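Local coordinates for uncharacterized protein (Staphylococcus aureus subsp. aureus, PDB 3H04) that is of unknown function but has an alpha/beta-hydrolase fold and an apparent Ser-His-Asp triad, so it is probably an esterase-like hydrolase, at residues A[7-10]-A[14-17]; A[18-23]-A[90-95]; A[84-89]-A[117-122]. All blocks are in the same frame, centred on the assembly; numbering follows the deposited sequence.

Contact 1 of 3, residues A[7-10]-A[14-17]; sequences KVIT and FALP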
ATOM      1  N   LYS A   7      17.690  -7.388   5.083  1.00 22.53           N
ATOM      2  CA  LYS A   7      16.918  -6.837   6.186  1.00 23.68           C
ATOM      3  C   LYS A   7      17.399  -5.447   6.526  1.00 23.92           C
ATOM      4  O   LYS A   7      18.541  -5.079   6.245  1.00 23.83           O
ATOM      5  CB  LYS A   7      16.941  -7.761   7.411  1.00 24.75           C
ATOM      6  CG  LYS A   7      18.277  -8.177   7.840  1.00 27.43           C
ATOM      7  CD  LYS A   7      18.191  -9.029   9.107  1.00 31.95           C
ATOM      8  CE  LYS A   7      19.545  -9.510   9.530  1.00 34.18           C
ATOM      9  NZ  LYS A   7      20.514  -8.394   9.599  1.00 36.84           N
ATOM     10  N   VAL A   8      16.488  -4.670   7.079  1.00 23.63           N
ATOM     11  CA  VAL A   8      16.813  -3.393   7.631  1.00 23.44           C
ATOM     12  C   VAL A   8      16.547  -3.540   9.112  1.00 22.53           C
ATOM     13  O   VAL A   8      15.498  -4.064   9.517  1.00 22.73           O
ATOM     14  CB  VAL A   8      15.930  -2.272   7.080  1.00 22.69           C
ATOM     15  CG1 VAL A   8      16.423  -0.964   7.653  1.00 23.22           C
ATOM     16  CG2 VAL A   8      16.010  -2.221   5.533  1.00 26.41           C
ATOM     17  N   ILE A   9      17.508  -3.102   9.901  1.00 22.58           N
ATOM     18  CA  ILE A   9      17.427  -3.133  11.358  1.00 21.40           C
ATOM     19  C   ILE A   9      16.874  -1.770  11.810  1.00 20.27           C
ATOM     20  O   ILE A   9      17.489  -0.754  11.533  1.00 20.33           O
ATOM     21  CB  ILE A   9      18.803  -3.375  11.983  1.00 22.13           C
ATOM     22  CG1 ILE A   9      19.356  -4.794  11.670  1.00 22.52           C
ATOM     23  CG2 ILE A   9      18.746  -3.171  13.503  1.00 22.54           C
ATOM     24  CD1 ILE A   9      18.253  -5.896  11.655  1.00 24.57           C
ATOM     25  N   THR A  10      15.705  -1.750  12.451  1.00 17.93           N
ATOM     26  CA  THR A  10      15.069  -0.493  12.929  1.00 17.12           C
ATOM     27  C   THR A  10      15.816   0.178  14.143  1.00 17.64           C
ATOM     28  O   THR A  10      16.681  -0.470  14.783  1.00 15.31           O
ATOM     29  CB  THR A  10      13.614  -0.757  13.303  1.00 17.50           C
ATOM     30  OG1 THR A  10      13.550  -1.567  14.505  1.00 18.59           O
ATOM     31  CG2 THR A  10      12.868  -1.476  12.103  1.00 17.36           C
ATOM     32  N   PHE A  14      14.583  -4.016  15.560  1.00 20.15           N
ATOM     33  CA  PHE A  14      13.646  -4.971  14.949  1.00 21.26           C
ATOM     34  C   PHE A  14      14.076  -5.217  13.519  1.00 21.41           C
ATOM     35  O   PHE A  14      14.401  -4.250  12.815  1.00 21.97           O
ATOM     36  CB  PHE A  14      12.188  -4.460  14.961  1.00 21.18           C
ATOM     37  CG  PHE A  14      11.179  -5.523  14.555  1.00 21.19           C
ATOM     38  CD1 PHE A  14      10.592  -6.362  15.507  1.00 24.14           C
ATOM     39  CD2 PHE A  14      10.839  -5.690  13.211  1.00 25.10           C
ATOM     40  CE1 PHE A  14       9.702  -7.349  15.136  1.00 25.83           C
ATOM     41  CE2 PHE A  14       9.929  -6.689  12.822  1.00 25.37           C
ATOM     42  CZ  PHE A  14       9.374  -7.511  13.776  1.00 26.09           C
ATOM     43  N   ALA A  15      14.075  -6.473  13.071  1.00 22.11           N
ATOM     44  CA  ALA A  15      14.427  -6.778  11.675  1.00 23.73           C
ATOM     45  C   ALA A  15      13.219  -6.619  10.731  1.00 24.16           C
ATOM     46  O   ALA A  15      12.124  -7.172  10.988  1.00 25.16           O
ATOM     47  CB  ALA A  15      15.082  -8.199  11.562  1.00 24.43           C
ATOM     48  N   LEU A  16      13.361  -5.793   9.682  1.00 22.75           N
ATOM     49  CA  LEU A  16      12.331  -5.687   8.661  1.00 22.65           C
ATOM     50  C   LEU A  16      12.901  -6.321   7.422  1.00 21.39           C
ATOM     51  O   LEU A  16      13.809  -5.751   6.842  1.00 22.40           O
ATOM     52  CB  LEU A  16      11.961  -4.235   8.315  1.00 21.79           C
ATOM     53  CG  LEU A  16      11.299  -3.463   9.435  1.00 23.47           C
ATOM     54  CD1 LEU A  16      11.081  -2.012   8.975  1.00 20.87           C
ATOM     55  CD2 LEU A  16       9.993  -4.172   9.878  1.00 21.59           C
ATOM     56  N   PRO A  17      12.415  -7.513   7.045  1.00 19.46           N
ATOM     57  CA  PRO A  17      12.929  -8.148   5.832  1.00 18.45           C
ATOM     58  C   PRO A  17      12.438  -7.415   4.594  1.00 17.95           C
ATOM     59  O   PRO A  17      11.388  -6.775   4.633  1.00 16.78           O
ATOM     60  CB  PRO A  17      12.304  -9.560   5.860  1.00 18.47           C
ATOM     61  CG  PRO A  17      11.021  -9.365   6.725  1.00 19.33           C
ATOM     62  CD  PRO A  17      11.439  -8.362   7.766  1.00 19.27           C
TER
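Thr-10 and Phe-14 stand side by side, their side chains pointing the same way, and OG1 of Thr-10 lies 3.2 Å from CB of Phe-14. That nearness follows from the threonine rotamer: at chi1 70° the hydroxyl sits between its own backbone N and carbonyl carbon, which brings OG1 to accept from the backbone N of Phe-14 at 2.9 Å, a somewhat bent bond with an N-H...O angle of 151°. The backbone N of Thr-10 answers with a bond to Phe-14 O at 2.8 Å. Two bonds thus pin the end of the hairpin formed by strands 4-9 and 15-21. Leu-16 meets Thr-10 at about a right angle, its CD1 3.6 Å from the methyl CG2. Val-8 and Leu-16 are an antiparallel hydrogen-bonded pair, joined by Leu-16 N to Val-8 O at 2.8 Å and Val-8 N to Leu-16 O at 2.9 Å, with both side chains on the face turned to helix 75-91. The other face is exposed: CB of Ala-15 touches CD1 of Ile-9 at 3.9 Å and, nearly as close, CD of Lys-7, whose long chain then leads off. OG1 of Thr-10 also bonds OD1 of Asp-12 in the connecting turn. The chemistry is therefore divided: polar bonds set the register of the two strands and hold the turn, whereas the apolar side chains of Val-8 and Leu-16 make up the face that packs on the helix, with Lys-7, Ile-9 and Ala-15 on the exposed one.

Contact 2 of 3, residues A[18-23]-A[90-95]; sequences YTIIKA and QSQYSN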
ATOM      1  N   TYR A  18      13.234  -7.450   3.537  1.00 16.46           N
ATOM      2  CA  TYR A  18      12.770  -7.082   2.224  1.00 17.19           C
ATOM      3  C   TYR A  18      13.450  -7.971   1.199  1.00 17.82           C
ATOM      4  O   TYR A  18      14.520  -8.520   1.486  1.00 17.45           O
ATOM      5  CB  TYR A  18      12.910  -5.589   1.916  1.00 16.60           C
ATOM      6  CG  TYR A  18      14.300  -5.036   1.786  1.00 18.93           C
ATOM      7  CD1 TYR A  18      14.962  -5.039   0.556  1.00 17.65           C
ATOM      8  CD2 TYR A  18      14.957  -4.490   2.892  1.00 21.59           C
ATOM      9  CE1 TYR A  18      16.246  -4.509   0.423  1.00 18.24           C
ATOM     10  CE2 TYR A  18      16.247  -3.975   2.767  1.00 24.19           C
ATOM     11  CZ  TYR A  18      16.858  -3.981   1.524  1.00 20.83           C
ATOM     12  OH  TYR A  18      18.081  -3.437   1.419  1.00 26.26           O
ATOM     13  N   THR A  19      12.759  -8.179   0.078  1.00 18.30           N
ATOM     14  CA  THR A  19      13.223  -8.974  -1.054  1.00 19.72           C
ATOM     15  C   THR A  19      13.351  -8.113  -2.297  1.00 19.65           C
ATOM     16  O   THR A  19      12.545  -7.196  -2.554  1.00 20.35           O
ATOM     17  CB  THR A  19      12.283 -10.146  -1.410  1.00 19.84           C
ATOM     18  OG1 THR A  19      11.028  -9.611  -1.885  1.00 26.02           O
ATOM     19  CG2 THR A  19      12.026 -11.011  -0.199  1.00 21.22           C
ATOM     20  N   ILE A  20      14.392  -8.388  -3.064  1.00 19.01           N
ATOM     21  CA  ILE A  20      14.598  -7.749  -4.342  1.00 18.52           C
ATOM     22  C   ILE A  20      14.543  -8.842  -5.383  1.00 19.95           C
ATOM     23  O   ILE A  20      15.280  -9.842  -5.288  1.00 17.53           O
ATOM     24  CB  ILE A  20      15.975  -7.043  -4.434  1.00 19.56           C
ATOM     25  CG1 ILE A  20      16.098  -5.967  -3.340  1.00 18.17           C
ATOM     26  CG2 ILE A  20      16.226  -6.472  -5.872  1.00 19.27           C
ATOM     27  CD1 ILE A  20      17.277  -5.026  -3.556  1.00 15.92           C
ATOM     28  N   ILE A  21      13.670  -8.653  -6.373  1.00 20.08           N
ATOM     29  CA  ILE A  21      13.674  -9.473  -7.571  1.00 21.85           C
ATOM     30  C   ILE A  21      14.267  -8.619  -8.671  1.00 23.00           C
ATOM     31  O   ILE A  21      13.735  -7.531  -8.949  1.00 22.60           O
ATOM     32  CB  ILE A  21      12.233  -9.867  -7.996  1.00 21.10           C
ATOM     33  CG1 ILE A  21      11.627 -10.857  -7.001  1.00 21.86           C
ATOM     34  CG2 ILE A  21      12.253 -10.462  -9.467  1.00 21.49           C
ATOM     35  CD1 ILE A  21      10.120 -10.783  -6.885  1.00 20.89           C
ATOM     36  N   LYS A  22      15.339  -9.107  -9.306  1.00 24.26           N
ATOM     37  CA  LYS A  22      16.075  -8.341 -10.322  1.00 24.67           C
ATOM     38  C   LYS A  22      15.384  -8.272 -11.677  1.00 24.47           C
ATOM     39  O   LYS A  22      14.693  -9.214 -12.083  1.00 24.87           O
ATOM     40  CB  LYS A  22      17.478  -8.931 -10.551  1.00 25.06           C
ATOM     41  CG  LYS A  22      18.400  -8.934  -9.346  1.00 27.45           C
ATOM     42  CD  LYS A  22      18.725  -7.526  -8.801  1.00 30.30           C
ATOM     43  CE  LYS A  22      19.857  -6.830  -9.544  1.00 31.42           C
ATOM     44  NZ  LYS A  22      19.296  -5.885 -10.570  1.00 34.71           N
ATOM     45  N   ALA A  23      15.583  -7.147 -12.368  1.00 23.99           N
ATOM     46  CA  ALA A  23      15.139  -6.986 -13.767  1.00 24.23           C
ATOM     47  C   ALA A  23      15.674  -8.127 -14.633  1.00 25.08           C
ATOM     48  O   ALA A  23      16.849  -8.413 -14.569  1.00 24.11           O
ATOM     49  CB  ALA A  23      15.608  -5.665 -14.310  1.00 22.45           C
ATOM     50  N   GLN A  90      16.522   2.932  -1.171  1.00 24.34           N
ATOM     51  CA  GLN A  90      16.958   4.051  -2.011  1.00 25.40           C
ATOM     52  C   GLN A  90      18.493   4.190  -2.038  1.00 26.51           C
ATOM     53  O   GLN A  90      19.060   4.383  -3.105  1.00 24.36           O
ATOM     54  CB  GLN A  90      16.340   5.395  -1.601  1.00 26.09           C
ATOM     55  CG  GLN A  90      16.630   6.551  -2.610  1.00 28.17           C
ATOM     56  CD  GLN A  90      15.633   7.743  -2.542  1.00 32.48           C
ATOM     57  OE1 GLN A  90      15.295   8.245  -1.448  1.00 33.23           O
ATOM     58  NE2 GLN A  90      15.186   8.217  -3.723  1.00 29.12           N
ATOM     59  N   SER A  91      19.170   4.073  -0.889  1.00 27.41           N
ATOM     60  CA  SER A  91      20.635   4.214  -0.900  1.00 28.31           C
ATOM     61  C   SER A  91      21.282   3.178  -1.840  1.00 29.32           C
ATOM     62  O   SER A  91      22.320   3.449  -2.445  1.00 29.07           O
ATOM     63  CB  SER A  91      21.215   4.082   0.513  1.00 28.28           C
ATOM     64  OG  SER A  91      20.956   2.803   1.013  1.00 28.67           O
ATOM     65  N   GLN A  92      20.648   2.014  -1.981  1.00 29.64           N
ATOM     66  CA  GLN A  92      21.128   0.933  -2.853  1.00 30.69           C
ATOM     67  C   GLN A  92      20.880   1.148  -4.371  1.00 30.95           C
ATOM     68  O   GLN A  92      21.345   0.365  -5.201  1.00 31.03           O
ATOM     69  CB  GLN A  92      20.428  -0.334  -2.395  1.00 31.24           C
ATOM     70  CG  GLN A  92      20.944  -1.648  -2.902  1.00 33.24           C
ATOM     71  CD  GLN A  92      20.377  -2.771  -2.057  1.00 36.29           C
ATOM     72  OE1 GLN A  92      19.634  -2.512  -1.117  1.00 41.99           O
ATOM     73  NE2 GLN A  92      20.716  -4.014  -2.381  1.00 39.89           N
ATOM     74  N   TYR A  93      20.130   2.195  -4.708  1.00 31.21           N
ATOM     75  CA  TYR A  93      19.786   2.560  -6.076  1.00 31.14           C
ATOM     76  C   TYR A  93      20.061   4.050  -6.217  1.00 32.24           C
ATOM     77  O   TYR A  93      19.195   4.813  -6.602  1.00 33.08           O
ATOM     78  CB  TYR A  93      18.306   2.272  -6.348  1.00 30.54           C
ATOM     79  CG  TYR A  93      17.982   0.803  -6.447  1.00 28.27           C
ATOM     80  CD1 TYR A  93      18.100   0.128  -7.659  1.00 25.75           C
ATOM     81  CD2 TYR A  93      17.576   0.083  -5.331  1.00 25.43           C
ATOM     82  CE1 TYR A  93      17.827  -1.213  -7.755  1.00 23.00           C
ATOM     83  CE2 TYR A  93      17.287  -1.271  -5.420  1.00 25.67           C
ATOM     84  CZ  TYR A  93      17.413  -1.911  -6.641  1.00 24.01           C
ATOM     85  OH  TYR A  93      17.111  -3.237  -6.737  1.00 21.37           O
ATOM     86  N   SER A  94      21.302   4.458  -5.955  1.00 33.62           N
ATOM     87  CA  SER A  94      21.623   5.879  -5.794  1.00 33.86           C
ATOM     88  C   SER A  94      21.419   6.706  -7.055  1.00 33.55           C
ATOM     89  O   SER A  94      20.901   7.823  -6.992  1.00 34.38           O
ATOM     90  CB  SER A  94      23.057   6.036  -5.284  1.00 34.14           C
ATOM     91  OG  SER A  94      23.260   5.191  -4.161  1.00 35.74           O
ATOM     92  N   ASN A  95      21.800   6.158  -8.199  1.00 32.46           N
ATOM     93  CA  ASN A  95      21.766   6.910  -9.436  1.00 31.84           C
ATOM     94  C   ASN A  95      20.634   6.419 -10.339  1.00 30.79           C
ATOM     95  O   ASN A  95      20.769   6.439 -11.557  1.00 30.80           O
ATOM     96  CB  ASN A  95      23.101   6.766 -10.195  1.00 31.93           C
ATOM     97  CG  ASN A  95      24.332   6.757  -9.281  1.00 33.44           C
ATOM     98  OD1 ASN A  95      24.241   6.960  -8.069  1.00 36.44           O
ATOM     99  ND2 ASN A  95      25.503   6.518  -9.877  1.00 33.91           N
TER
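Ile-20 sets both of its branches against the hydroxyl end of Tyr-93, and CD1 against Gln-92 as well, both in segment 90-95, which carries the C-terminal part of helix 75-91. CG2 of Ile-20 lies 3.5 Å from OH of Tyr-93; CD1 lies 3.7 Å from the same OH and 4.2 Å from CE2 of Tyr-93, at the ring's edge near its plane. The isoleucine and the tyrosine come from opposite directions, so the methyls meet the hydroxyl end of the phenol. CD1 also touches the amide of Gln-92, 3.8 Å from NE2. The amide oxygen of the same glutamine takes the polar bond of the contact: OH of Tyr-18 donates to OE1 of Gln-92 at 3.1 Å. The donor lies in the carbonyl plane, with a C=O...O angle of 150°, while the phenol ring is turned 67° from the amide. Gln-92 gets there by extension, with CG opposite its backbone N (chi1 -167°) and the chain running straight on from CG. The hydroxyl of Tyr-93 has its polar partner in Asp-61, whose carboxylate also forms a salt bridge with Lys-22 and accepts from the backbone N of Ala-23. The ring of Tyr-18 lies nearly parallel to that of Tyr-6 on the edge strand 4-9. Strand 15-21 is thereby joined to the C-terminal region of helix 75-91, which lies against the central sheet, the layered helix-on-sheet packing of the alpha/beta-hydrolase fold.

Contact 3 of 3, residues A[84-89]-A[117-122]; sequences ASFDAI and RDIDGV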
ATOM      1  N   ALA A  84      12.240   3.649   6.990  1.00 17.68           N
ATOM      2  CA  ALA A  84      13.558   3.026   7.264  1.00 18.05           C
ATOM      3  C   ALA A  84      13.847   2.012   6.147  1.00 17.74           C
ATOM      4  O   ALA A  84      14.944   1.959   5.647  1.00 17.64           O
ATOM      5  CB  ALA A  84      13.604   2.357   8.622  1.00 17.38           C
ATOM      6  N   SER A  85      12.832   1.274   5.699  1.00 17.79           N
ATOM      7  CA  SER A  85      13.032   0.299   4.634  1.00 17.80           C
ATOM      8  C   SER A  85      13.231   1.033   3.311  1.00 18.70           C
ATOM      9  O   SER A  85      14.181   0.743   2.559  1.00 16.66           O
ATOM     10  CB  SER A  85      11.881  -0.718   4.560  1.00 18.57           C
ATOM     11  OG  SER A  85      11.741  -1.401   5.818  1.00 22.13           O
ATOM     12  N   PHE A  86      12.369   2.013   3.041  1.00 18.93           N
ATOM     13  CA  PHE A  86      12.549   2.812   1.842  1.00 17.76           C
ATOM     14  C   PHE A  86      13.955   3.402   1.728  1.00 19.11           C
ATOM     15  O   PHE A  86      14.552   3.303   0.661  1.00 17.86           O
ATOM     16  CB  PHE A  86      11.517   3.922   1.669  1.00 17.99           C
ATOM     17  CG  PHE A  86      11.688   4.656   0.361  1.00 16.76           C
ATOM     18  CD1 PHE A  86      11.284   4.068  -0.829  1.00 15.46           C
ATOM     19  CD2 PHE A  86      12.355   5.872   0.316  1.00 18.68           C
ATOM     20  CE1 PHE A  86      11.453   4.722  -2.053  1.00 15.53           C
ATOM     21  CE2 PHE A  86      12.559   6.530  -0.928  1.00 18.34           C
ATOM     22  CZ  PHE A  86      12.090   5.945  -2.101  1.00 17.33           C
ATOM     23  N   ASP A  87      14.484   3.992   2.813  1.00 20.10           N
ATOM     24  CA  ASP A  87      15.796   4.673   2.767  1.00 20.47           C
ATOM     25  C   ASP A  87      16.940   3.725   2.584  1.00 21.08           C
ATOM     26  O   ASP A  87      17.927   4.045   1.898  1.00 20.85           O
ATOM     27  CB  ASP A  87      16.046   5.520   4.005  1.00 20.57           C
ATOM     28  CG  ASP A  87      15.100   6.691   4.100  1.00 21.79           C
ATOM     29  OD1 ASP A  87      14.590   7.095   3.035  1.00 22.27           O
ATOM     30  OD2 ASP A  87      14.840   7.177   5.237  1.00 18.53           O
ATOM     31  N   ALA A  88      16.820   2.561   3.188  1.00 19.78           N
ATOM     32  CA  ALA A  88      17.801   1.502   2.980  1.00 20.85           C
ATOM     33  C   ALA A  88      17.757   1.055   1.520  1.00 20.76           C
ATOM     34  O   ALA A  88      18.780   0.852   0.908  1.00 22.45           O
ATOM     35  CB  ALA A  88      17.554   0.346   3.914  1.00 18.90           C
ATOM     36  N   ILE A  89      16.571   0.947   0.939  1.00 20.96           N
ATOM     37  CA  ILE A  89      16.464   0.581  -0.490  1.00 21.74           C
ATOM     38  C   ILE A  89      16.952   1.688  -1.402  1.00 22.92           C
ATOM     39  O   ILE A  89      17.721   1.405  -2.326  1.00 23.94           O
ATOM     40  CB  ILE A  89      15.005   0.153  -0.886  1.00 21.11           C
ATOM     41  CG1 ILE A  89      14.588  -1.075  -0.085  1.00 20.16           C
ATOM     42  CG2 ILE A  89      14.888  -0.108  -2.445  1.00 20.75           C
ATOM     43  CD1 ILE A  89      13.014  -1.128   0.253  1.00 19.71           C
ATOM     44  N   ARG A 117       9.869  12.062   0.393  1.00 18.25           N
ATOM     45  CA  ARG A 117      11.138  11.682  -0.204  1.00 19.29           C
ATOM     46  C   ARG A 117      11.030  12.141  -1.639  1.00 20.43           C
ATOM     47  O   ARG A 117       9.948  12.529  -2.070  1.00 21.84           O
ATOM     48  CB  ARG A 117      11.317  10.188  -0.161  1.00 18.45           C
ATOM     49  CG  ARG A 117      11.426   9.574   1.272  1.00 18.32           C
ATOM     50  CD  ARG A 117      12.698  10.057   1.939  1.00 19.86           C
ATOM     51  NE  ARG A 117      12.935   9.462   3.251  1.00 21.15           N
ATOM     52  CZ  ARG A 117      12.452   9.932   4.395  1.00 19.93           C
ATOM     53  NH1 ARG A 117      11.692  11.026   4.410  1.00 20.60           N
ATOM     54  NH2 ARG A 117      12.736   9.315   5.549  1.00 21.22           N
ATOM     55  N   ASP A 118      12.107  12.047  -2.395  1.00 21.26           N
ATOM     56  CA  ASP A 118      12.091  12.477  -3.768  1.00 21.65           C
ATOM     57  C   ASP A 118      12.124  11.250  -4.656  1.00 20.17           C
ATOM     58  O   ASP A 118      13.127  10.548  -4.697  1.00 20.55           O
ATOM     59  CB  ASP A 118      13.290  13.402  -4.033  1.00 24.52           C
ATOM     60  CG  ASP A 118      13.123  14.762  -3.365  1.00 29.48           C
ATOM     61  OD1 ASP A 118      11.992  15.337  -3.436  1.00 35.36           O
ATOM     62  OD2 ASP A 118      14.103  15.228  -2.725  1.00 36.63           O
ATOM     63  N   ILE A 119      11.001  10.938  -5.300  1.00 18.47           N
ATOM     64  CA  ILE A 119      10.900   9.750  -6.166  1.00 17.44           C
ATOM     65  C   ILE A 119      10.349  10.120  -7.529  1.00 18.06           C
ATOM     66  O   ILE A 119       9.875  11.230  -7.721  1.00 17.80           O
ATOM     67  CB  ILE A 119      10.040   8.628  -5.507  1.00 17.50           C
ATOM     68  CG1 ILE A 119       8.561   8.954  -5.508  1.00 16.69           C
ATOM     69  CG2 ILE A 119      10.579   8.319  -4.061  1.00 15.59           C
ATOM     70  CD1 ILE A 119       7.716   7.900  -4.841  1.00 15.72           C
ATOM     71  N   ASP A 120      10.343   9.177  -8.463  1.00 17.75           N
ATOM     72  CA  ASP A 120       9.994   9.494  -9.870  1.00 17.31           C
ATOM     73  C   ASP A 120       8.555   9.224 -10.283  1.00 16.58           C
ATOM     74  O   ASP A 120       8.099   9.663 -11.344  1.00 16.35           O
ATOM     75  CB  ASP A 120      10.968   8.758 -10.770  1.00 17.09           C
ATOM     76  CG  ASP A 120      12.383   9.140 -10.443  1.00 19.54           C
ATOM     77  OD1 ASP A 120      12.758  10.219 -10.873  1.00 19.39           O
ATOM     78  OD2 ASP A 120      13.081   8.436  -9.679  1.00 18.44           O
ATOM     79  N   GLY A 121       7.825   8.525  -9.431  1.00 16.54           N
ATOM     80  CA  GLY A 121       6.424   8.237  -9.701  1.00 16.39           C
ATOM     81  C   GLY A 121       5.811   7.318  -8.681  1.00 16.75           C
ATOM     82  O   GLY A 121       6.517   6.675  -7.914  1.00 14.38           O
ATOM     83  N   VAL A 122       4.474   7.244  -8.700  1.00 16.40           N
ATOM     84  CA  VAL A 122       3.722   6.410  -7.779  1.00 16.98           C
ATOM     85  C   VAL A 122       2.664   5.644  -8.533  1.00 16.65           C
ATOM     86  O   VAL A 122       1.978   6.225  -9.415  1.00 16.07           O
ATOM     87  CB  VAL A 122       2.938   7.256  -6.696  1.00 18.02           C
ATOM     88  CG1 VAL A 122       2.080   6.295  -5.794  1.00 17.23           C
ATOM     89  CG2 VAL A 122       3.914   8.061  -5.844  1.00 18.96           C
TER
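Arg-117 joins two helices that flank the sheet of this alpha/beta-hydrolase fold: it follows the end of helix 105-116 and reaches across to helix 75-91. Its CB lies 3.9 Å from CE2 of Phe-86, and CG continues along that ring, equally close to CE2 and CD2, approaching it obliquely. The two side chains slide past each other in opposite directions. The chain bends at chi2 (-66°), and CD comes within 3.7 Å of OD1 of Asp-87. NE then donates to that same OD1 at 2.9 Å, along an almost straight N-H...O line of 170°. At the tip, NH2 donates to OD2 of Asp-87 at 3.0 Å. The guanidinium thus grips the carboxylate side-on, through NE and NH2, one nitrogen to each oxygen, and both oxygens use their syn lone pairs. The two flat groups are only 13° from coplanar, so this bidentate salt bridge fixes the rotation of each against the other.

Beside the salt bridge, Phe-86 continues inward with CG opposite its backbone N, toward Ile-119, Ile-113 of helix 105-116 and Ile-98 of strand 98-103. The salt bridge, between partly exposed residues, thus adjoins the buried ring of Phe-86, where CG2 of Ile-119 approaches the ring obliquely and CZ of Phe-86 lies 3.4 Å from it.

All three contacts are partly buried and gather round helix 75-91. Contacts 2 and 3 contain parts of it, whereas contact 1 lies on strands 4-9 and 15-21 and touches it through Val-8 and Leu-16. Contact 1, about 19 Å from the chain centre, is a hairpin dominated by backbone bonds, with one exposed face. Contact 2 shares strand 15-21 with it and relies on a lone neutral bond and methyl packing. Contact 3, nearest the centre at about 13 Å, pairs a charged bridge with aromatic packing. Val-8 CG2 meets Tyr-18 CE2 at 3.3 Å, linking contacts 1 and 2, while Gln-90 NE2 probably bonds Asp-118 O, linking 2 and 3.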